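Local coordinates for protein putative primosome component (Streptococcus pyogenes serotype M3, PDB 2QGZ) that probably acts as a helicase loader in primosome assembly, with an ATP-binding domain of the IstB-like P-loop NTPase type, at residues V182-L187 with V215-L220; D142-Y147 with A173-E178. One frame throughout, in Å; residues are numbered along the deposited sequence.

How the contacts relate
Contact 1 (182-187 with 215-220) pairs two neighbouring parallel strands of the central sheet, while contact 2 (142-147 with 173-178) joins two helices packed on one side of it. Both are largely buried, but contact 1 lies about 7 Å from the centre of the chain and contact 2 about 13 Å, measured to their centres. The chemistry differs accordingly: backbone hydrogen bonds tie the strands, whereas the helices meet through apolar side chains with no hydrogen bond across them. Helix 165-179 leads along the chain into strand 184-188, and the two contacts touch, Val-182 and Thr-184 packing on that helix and Pro-216 on Tyr-147.

Contact 1: V182-L187 with V215-L220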
ATOM      1  N   VAL A 182      10.913  -9.833  -5.760  1.00 49.47           N
ATOM      2  CA  VAL A 182       9.833  -9.786  -4.786  1.00 48.48           C
ATOM      3  C   VAL A 182       8.417  -9.583  -5.305  1.00 46.76           C
ATOM      4  O   VAL A 182       8.175  -8.821  -6.238  1.00 47.54           O
ATOM      5  CB  VAL A 182      10.136  -8.702  -3.728  1.00 50.08           C
ATOM      6  CG1 VAL A 182      10.441  -7.388  -4.415  1.00 49.93           C
ATOM      7  CG2 VAL A 182       8.963  -8.555  -2.774  1.00 50.10           C
ATOM      8  N   SER A 183       7.485 -10.288  -4.670  1.00 45.02           N
ATOM      9  CA  SER A 183       6.068 -10.214  -5.000  1.00 43.88           C
ATOM     10  C   SER A 183       5.450  -9.132  -4.125  1.00 41.46           C
ATOM     11  O   SER A 183       5.867  -8.923  -2.993  1.00 39.83           O
ATOM     12  CB  SER A 183       5.371 -11.550  -4.704  1.00 45.97           C
ATOM     13  OG  SER A 183       5.929 -12.613  -5.459  1.00 49.48           O
ATOM     14  N   THR A 184       4.455  -8.444  -4.656  1.00 39.47           N
ATOM     15  CA  THR A 184       3.780  -7.395  -3.917  1.00 38.83           C
ATOM     16  C   THR A 184       2.300  -7.605  -4.136  1.00 38.82           C
ATOM     17  O   THR A 184       1.895  -8.132  -5.171  1.00 41.04           O
ATOM     18  CB  THR A 184       4.158  -5.982  -4.445  1.00 38.54           C
ATOM     19  OG1 THR A 184       5.546  -5.720  -4.202  1.00 36.87           O
ATOM     20  CG2 THR A 184       3.334  -4.910  -3.747  1.00 38.91           C
ATOM     21  N   THR A 185       1.495  -7.217  -3.155  1.00 38.49           N
ATOM     22  CA  THR A 185       0.056  -7.328  -3.286  1.00 38.36           C
ATOM     23  C   THR A 185      -0.529  -5.940  -3.131  1.00 38.74           C
ATOM     24  O   THR A 185      -0.261  -5.245  -2.148  1.00 37.29           O
ATOM     25  CB  THR A 185      -0.564  -8.243  -2.219  1.00 39.94           C
ATOM     26  OG1 THR A 185      -0.120  -9.587  -2.428  1.00 44.32           O
ATOM     27  CG2 THR A 185      -2.087  -8.208  -2.308  1.00 38.61           C
ATOM     28  N   LEU A 186      -1.308  -5.535  -4.128  1.00 37.63           N
ATOM     29  CA  LEU A 186      -1.973  -4.240  -4.123  1.00 38.06           C
ATOM     30  C   LEU A 186      -3.423  -4.587  -3.821  1.00 37.59           C
ATOM     31  O   LEU A 186      -4.060  -5.328  -4.557  1.00 37.32           O
ATOM     32  CB  LEU A 186      -1.847  -3.588  -5.497  1.00 40.57           C
ATOM     33  CG  LEU A 186      -0.405  -3.391  -5.971  1.00 41.00           C
ATOM     34  CD1 LEU A 186      -0.367  -3.183  -7.476  1.00 44.99           C
ATOM     35  CD2 LEU A 186       0.188  -2.205  -5.256  1.00 44.16           C
ATOM     36  N   LEU A 187      -3.942  -4.044  -2.734  1.00 37.69           N
ATOM     37  CA  LEU A 187      -5.293  -4.357  -2.313  1.00 38.34           C
ATOM     38  C   LEU A 187      -6.168  -3.133  -2.079  1.00 38.93           C
ATOM     39  O   LEU A 187      -5.766  -2.196  -1.395  1.00 38.04           O
ATOM     40  CB  LEU A 187      -5.195  -5.207  -1.045  1.00 36.79           C
ATOM     41  CG  LEU A 187      -6.402  -5.526  -0.174  1.00 39.60           C
ATOM     42  CD1 LEU A 187      -6.128  -6.813   0.587  1.00 39.97           C
ATOM     43  CD2 LEU A 187      -6.681  -4.370   0.787  1.00 40.26           C
ATOM     44  N   VAL A 215       2.450 -11.743   2.568  1.00 35.44           N
ATOM     45  CA  VAL A 215       3.164 -11.333   1.364  1.00 33.43           C
ATOM     46  C   VAL A 215       4.327 -10.416   1.748  1.00 34.13           C
ATOM     47  O   VAL A 215       4.233  -9.641   2.697  1.00 35.45           O
ATOM     48  CB  VAL A 215       2.245 -10.608   0.368  1.00 33.91           C
ATOM     49  CG1 VAL A 215       1.159 -11.568  -0.114  1.00 31.84           C
ATOM     50  CG2 VAL A 215       1.635  -9.363   1.013  1.00 31.84           C
ATOM     51  N   PRO A 216       5.444 -10.500   1.018  1.00 32.96           N
ATOM     52  CA  PRO A 216       6.625  -9.675   1.302  1.00 33.61           C
ATOM     53  C   PRO A 216       6.359  -8.179   1.442  1.00 32.60           C
ATOM     54  O   PRO A 216       6.906  -7.527   2.329  1.00 33.85           O
ATOM     55  CB  PRO A 216       7.545  -9.986   0.130  1.00 32.80           C
ATOM     56  CG  PRO A 216       7.193 -11.410  -0.189  1.00 32.18           C
ATOM     57  CD  PRO A 216       5.690 -11.383  -0.137  1.00 31.52           C
ATOM     58  N   VAL A 217       5.537  -7.640   0.553  1.00 30.90           N
ATOM     59  CA  VAL A 217       5.206  -6.223   0.563  1.00 29.47           C
ATOM     60  C   VAL A 217       3.719  -6.104   0.285  1.00 28.90           C
ATOM     61  O   VAL A 217       3.226  -6.635  -0.705  1.00 26.98           O
ATOM     62  CB  VAL A 217       5.963  -5.455  -0.529  1.00 27.79           C
ATOM     63  CG1 VAL A 217       5.537  -4.010  -0.528  1.00 29.37           C
ATOM     64  CG2 VAL A 217       7.446  -5.551  -0.299  1.00 30.30           C
ATOM     65  N   LEU A 218       3.018  -5.395   1.159  1.00 28.03           N
ATOM     66  CA  LEU A 218       1.580  -5.232   1.040  1.00 28.39           C
ATOM     67  C   LEU A 218       1.191  -3.760   0.930  1.00 28.81           C
ATOM     68  O   LEU A 218       1.670  -2.917   1.707  1.00 28.61           O
ATOM     69  CB  LEU A 218       0.898  -5.862   2.258  1.00 26.22           C
ATOM     70  CG  LEU A 218      -0.620  -5.713   2.331  1.00 29.02           C
ATOM     71  CD1 LEU A 218      -1.278  -6.469   1.173  1.00 26.95           C
ATOM     72  CD2 LEU A 218      -1.113  -6.251   3.666  1.00 25.42           C
ATOM     73  N   ILE A 219       0.329  -3.458  -0.037  1.00 28.92           N
ATOM     74  CA  ILE A 219      -0.141  -2.101  -0.253  1.00 30.82           C
ATOM     75  C   ILE A 219      -1.640  -2.080   0.050  1.00 32.44           C
ATOM     76  O   ILE A 219      -2.412  -2.773  -0.612  1.00 32.68           O
ATOM     77  CB  ILE A 219       0.028  -1.660  -1.733  1.00 33.12           C
ATOM     78  CG1 ILE A 219       1.471  -1.873  -2.214  1.00 35.53           C
ATOM     79  CG2 ILE A 219      -0.437  -0.214  -1.896  1.00 30.13           C
ATOM     80  CD1 ILE A 219       2.507  -1.055  -1.501  1.00 37.10           C
ATOM     81  N   LEU A 220      -2.052  -1.297   1.040  1.00 31.61           N
ATOM     82  CA  LEU A 220      -3.471  -1.194   1.383  1.00 34.47           C
ATOM     83  C   LEU A 220      -4.017   0.122   0.801  1.00 35.68           C
ATOM     84  O   LEU A 220      -3.920   1.177   1.431  1.00 36.25           O
ATOM     85  CB  LEU A 220      -3.648  -1.224   2.909  1.00 34.31           C
ATOM     86  CG  LEU A 220      -3.108  -2.489   3.579  1.00 35.32           C
ATOM     87  CD1 LEU A 220      -3.206  -2.359   5.076  1.00 39.38           C
ATOM     88  CD2 LEU A 220      -3.888  -3.704   3.115  1.00 34.68           C
TER
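Ser-183 O lies over one face of the Pro-216 ring, nearest Pro-216 CB at 3.7 Å. At the same corner Val-182 CG2 arrives 3.5 Å from Pro-216 CB. From here the chains run as parallel strands, 11° apart. Thr-185 is gripped through both backbone polar atoms: its N donates to Val-217 O (3.1 Å), and its O accepts from Ile-219 N (2.8 Å). Leu-187 N then donates to Ile-219 O at 2.9 Å, so the ladder steps between alternate residues, while Thr-184 and Leu-186 bond outward to Arg-108 and strand 109-112. On the face that Ile-219 turns to helix 165-179, Leu-186 and Ile-219 lie side by side and point the same way, Leu-186 packing toward strand 109-112. Because CG1 of Ile-219 is anti to its carbonyl carbon (chi1 -53°), it comes up against Leu-186 CD2. On the other face the Thr-185 hydroxyl oxygen lies against Val-215 CG1, the Thr-185 CB rests on Leu-218 CD1, and Leu-187 CD2 runs alongside Leu-220 CD2 at 3.7 Å. Beyond the pair, Val-217 and Ile-219 lean on Phe-252 of strand 251-255. With the sheet order 109-112, 184-188, 217-221, 251-255, 154-158, 289-293, this pairing is characteristic of the parallel core of a P-loop NTPase, with 217-221 probably the Walker B strand.

Contact 2: D142-Y147 with A173-E178; sequences DFVEQY and AHELSE
In one of the helical layers flanking the sheet of this P-loop NTPase fold, Val-144 of helix 131-146 packs on Leu-176 of helix 165-179, the helix that begins in the probable Walker A motif. The two short helical segments run nearly parallel, with axes 9.9 Å apart and crossing at -17°, and no hydrogen bond joins them. Val-144 faces the partner helix. Its CG1, anti to the backbone N (chi1 171°), reaches the aliphatic stem of Glu-175 and skirts Leu-176. Val-144 CG1 is 4.0 Å from Glu-175 CG. The other methyl slides past Leu-176, with Val-144 CG2 3.9 Å from Leu-176 CG. The Glu-175 side chain lies about 5 Å from a bound phosphate ion, probably from the crystallisation liquor.

Leu-176 buries the most surface in this contact, and its two methyls part company. CD2 sits over the backbone of the first helix, 3.9 Å from Val-144 CA, and also reaches the start of the Tyr-147 side chain, Leu-176 CD2 to Tyr-147 CB being 4.1 Å. Met-172 also touches Phe-143 and Val-144, and the Phe-252 ring meets that of Phe-143 edge-to-face. Lys-180 adds a polar tie by hydrogen-bonding Val-144 O. The other methyl of Leu-176, CD1, comes to the edge of the Phe-143 ring, close to its plane, with Leu-176 CD1 3.8 Å from Phe-143 CE2.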
ATOM      1  N   ASP A 142      14.376   4.797  -2.560  1.00 36.64           N
ATOM      2  CA  ASP A 142      15.218   4.324  -1.467  1.00 37.14           C
ATOM      3  C   ASP A 142      14.735   2.960  -1.013  1.00 35.65           C
ATOM      4  O   ASP A 142      15.537   2.076  -0.708  1.00 35.82           O
ATOM      5  CB  ASP A 142      15.166   5.272  -0.270  1.00 37.59           C
ATOM      6  CG  ASP A 142      15.881   6.583  -0.532  1.00 42.78           C
ATOM      7  OD1 ASP A 142      16.905   6.571  -1.269  1.00 38.79           O
ATOM      8  OD2 ASP A 142      15.426   7.618   0.016  1.00 42.25           O
ATOM      9  N   PHE A 143      13.418   2.793  -0.968  1.00 34.29           N
ATOM     10  CA  PHE A 143      12.837   1.537  -0.532  1.00 34.61           C
ATOM     11  C   PHE A 143      13.250   0.394  -1.447  1.00 35.67           C
ATOM     12  O   PHE A 143      13.700  -0.648  -0.983  1.00 37.22           O
ATOM     13  CB  PHE A 143      11.311   1.616  -0.503  1.00 32.64           C
ATOM     14  CG  PHE A 143      10.672   0.397   0.097  1.00 32.55           C
ATOM     15  CD1 PHE A 143      10.440   0.321   1.465  1.00 28.05           C
ATOM     16  CD2 PHE A 143      10.366  -0.706  -0.703  1.00 29.94           C
ATOM     17  CE1 PHE A 143       9.917  -0.840   2.034  1.00 29.88           C
ATOM     18  CE2 PHE A 143       9.845  -1.866  -0.150  1.00 28.30           C
ATOM     19  CZ  PHE A 143       9.619  -1.937   1.227  1.00 29.92           C
ATOM     20  N   VAL A 144      13.083   0.588  -2.748  1.00 36.34           N
ATOM     21  CA  VAL A 144      13.451  -0.438  -3.713  1.00 38.33           C
ATOM     22  C   VAL A 144      14.948  -0.741  -3.636  1.00 40.80           C
ATOM     23  O   VAL A 144      15.359  -1.896  -3.600  1.00 42.22           O
ATOM     24  CB  VAL A 144      13.104   0.006  -5.149  1.00 36.79           C
ATOM     25  CG1 VAL A 144      13.690  -0.967  -6.157  1.00 37.83           C
ATOM     26  CG2 VAL A 144      11.605   0.087  -5.314  1.00 36.18           C
ATOM     27  N   GLU A 145      15.754   0.309  -3.596  1.00 41.77           N
ATOM     28  CA  GLU A 145      17.202   0.170  -3.550  1.00 45.51           C
ATOM     29  C   GLU A 145      17.699  -0.530  -2.276  1.00 46.24           C
ATOM     30  O   GLU A 145      18.617  -1.353  -2.324  1.00 46.20           O
ATOM     31  CB  GLU A 145      17.827   1.564  -3.681  1.00 47.58           C
ATOM     32  CG  GLU A 145      19.264   1.595  -4.142  1.00 50.57           C
ATOM     33  CD  GLU A 145      19.809   3.017  -4.285  1.00 52.22           C
ATOM     34  OE1 GLU A 145      21.012   3.159  -4.592  1.00 52.30           O
ATOM     35  OE2 GLU A 145      19.045   3.989  -4.090  1.00 49.69           O
ATOM     36  N   GLN A 146      17.074  -0.216  -1.144  1.00 46.88           N
ATOM     37  CA  GLN A 146      17.461  -0.788   0.143  1.00 47.64           C
ATOM     38  C   GLN A 146      16.748  -2.086   0.556  1.00 47.55           C
ATOM     39  O   GLN A 146      16.997  -2.605   1.637  1.00 46.97           O
ATOM     40  CB  GLN A 146      17.275   0.271   1.232  1.00 47.76           C
ATOM     41  CG  GLN A 146      18.163   1.480   1.040  1.00 50.41           C
ATOM     42  CD  GLN A 146      17.704   2.701   1.821  1.00 52.99           C
ATOM     43  OE1 GLN A 146      18.223   3.800   1.622  1.00 54.29           O
ATOM     44  NE2 GLN A 146      16.727   2.520   2.707  1.00 51.03           N
ATOM     45  N   TYR A 147      15.877  -2.614  -0.297  1.00 47.95           N
ATOM     46  CA  TYR A 147      15.157  -3.840   0.034  1.00 47.82           C
ATOM     47  C   TYR A 147      15.992  -5.110  -0.158  1.00 50.19           C
ATOM     48  O   TYR A 147      16.582  -5.327  -1.215  1.00 50.40           O
ATOM     49  CB  TYR A 147      13.878  -3.948  -0.801  1.00 44.77           C
ATOM     50  CG  TYR A 147      13.048  -5.160  -0.459  1.00 43.02           C
ATOM     51  CD1 TYR A 147      13.308  -6.400  -1.045  1.00 40.91           C
ATOM     52  CD2 TYR A 147      12.045  -5.085   0.509  1.00 42.13           C
ATOM     53  CE1 TYR A 147      12.593  -7.536  -0.672  1.00 40.97           C
ATOM     54  CE2 TYR A 147      11.325  -6.213   0.895  1.00 42.16           C
ATOM     55  CZ  TYR A 147      11.604  -7.434   0.303  1.00 41.92           C
ATOM     56  OH  TYR A 147      10.905  -8.551   0.699  1.00 40.07           O
ATOM     57  N   ALA A 173       5.964  -1.281  -6.815  1.00 30.89           N
ATOM     58  CA  ALA A 173       5.779  -2.735  -6.852  1.00 31.74           C
ATOM     59  C   ALA A 173       6.344  -3.323  -8.146  1.00 32.05           C
ATOM     60  O   ALA A 173       6.923  -4.408  -8.149  1.00 32.21           O
ATOM     61  CB  ALA A 173       4.288  -3.091  -6.730  1.00 27.64           C
ATOM     62  N   HIS A 174       6.166  -2.600  -9.246  1.00 32.65           N
ATOM     63  CA  HIS A 174       6.655  -3.061 -10.536  1.00 32.97           C
ATOM     64  C   HIS A 174       8.179  -3.059 -10.575  1.00 33.62           C
ATOM     65  O   HIS A 174       8.788  -3.950 -11.162  1.00 32.56           O
ATOM     66  CB  HIS A 174       6.105  -2.179 -11.649  1.00 33.07           C
ATOM     67  CG  HIS A 174       6.263  -2.768 -13.014  1.00 36.82           C
ATOM     68  ND1 HIS A 174       7.467  -2.774 -13.688  1.00 37.26           N
ATOM     69  CD2 HIS A 174       5.372  -3.398 -13.819  1.00 34.66           C
ATOM     70  CE1 HIS A 174       7.309  -3.383 -14.851  1.00 37.88           C
ATOM     71  NE2 HIS A 174       6.049  -3.771 -14.955  1.00 36.49           N
ATOM     72  N   GLU A 175       8.793  -2.069  -9.936  1.00 34.98           N
ATOM     73  CA  GLU A 175      10.244  -1.966  -9.907  1.00 38.52           C
ATOM     74  C   GLU A 175      10.834  -3.016  -8.954  1.00 41.40           C
ATOM     75  O   GLU A 175      11.925  -3.543  -9.191  1.00 41.18           O
ATOM     76  CB  GLU A 175      10.642  -0.558  -9.476  1.00 39.23           C
ATOM     77  CG  GLU A 175      12.078  -0.183  -9.742  1.00 42.51           C
ATOM     78  CD  GLU A 175      12.395  -0.016 -11.220  1.00 46.23           C
ATOM     79  OE1 GLU A 175      11.478   0.282 -12.021  1.00 46.78           O
ATOM     80  OE2 GLU A 175      13.583  -0.157 -11.579  1.00 48.13           O
ATOM     81  N   LEU A 176      10.112  -3.319  -7.876  1.00 43.32           N
ATOM     82  CA  LEU A 176      10.564  -4.329  -6.918  1.00 46.11           C
ATOM     83  C   LEU A 176      10.572  -5.699  -7.583  1.00 46.68           C
ATOM     84  O   LEU A 176      11.461  -6.515  -7.344  1.00 48.28           O
ATOM     85  CB  LEU A 176       9.650  -4.374  -5.693  1.00 46.54           C
ATOM     86  CG  LEU A 176      10.022  -3.444  -4.542  1.00 48.01           C
ATOM     87  CD1 LEU A 176       9.010  -3.584  -3.419  1.00 49.62           C
ATOM     88  CD2 LEU A 176      11.410  -3.787  -4.054  1.00 48.61           C
ATOM     89  N   SER A 177       9.572  -5.951  -8.415  1.00 47.05           N
ATOM     90  CA  SER A 177       9.492  -7.216  -9.113  1.00 48.17           C
ATOM     91  C   SER A 177      10.554  -7.305 -10.203  1.00 50.99           C
ATOM     92  O   SER A 177      11.093  -8.377 -10.452  1.00 53.24           O
ATOM     93  CB  SER A 177       8.115  -7.393  -9.737  1.00 46.72           C
ATOM     94  OG  SER A 177       8.120  -8.511 -10.602  1.00 47.37           O
ATOM     95  N   GLU A 178      10.859  -6.183 -10.847  1.00 53.05           N
ATOM     96  CA  GLU A 178      11.853  -6.182 -11.916  1.00 55.73           C
ATOM     97  C   GLU A 178      13.295  -6.224 -11.423  1.00 55.76           C
ATOM     98  O   GLU A 178      14.092  -7.021 -11.910  1.00 57.08           O
ATOM     99  CB  GLU A 178      11.676  -4.962 -12.827  1.00 57.21           C
ATOM    100  CG  GLU A 178      12.710  -4.899 -13.950  1.00 61.91           C
ATOM    101  CD  GLU A 178      12.449  -3.795 -14.960  1.00 64.42           C
ATOM    102  OE1 GLU A 178      13.178  -3.742 -15.976  1.00 67.62           O
ATOM    103  OE2 GLU A 178      11.524  -2.982 -14.744  1.00 67.67           O
TER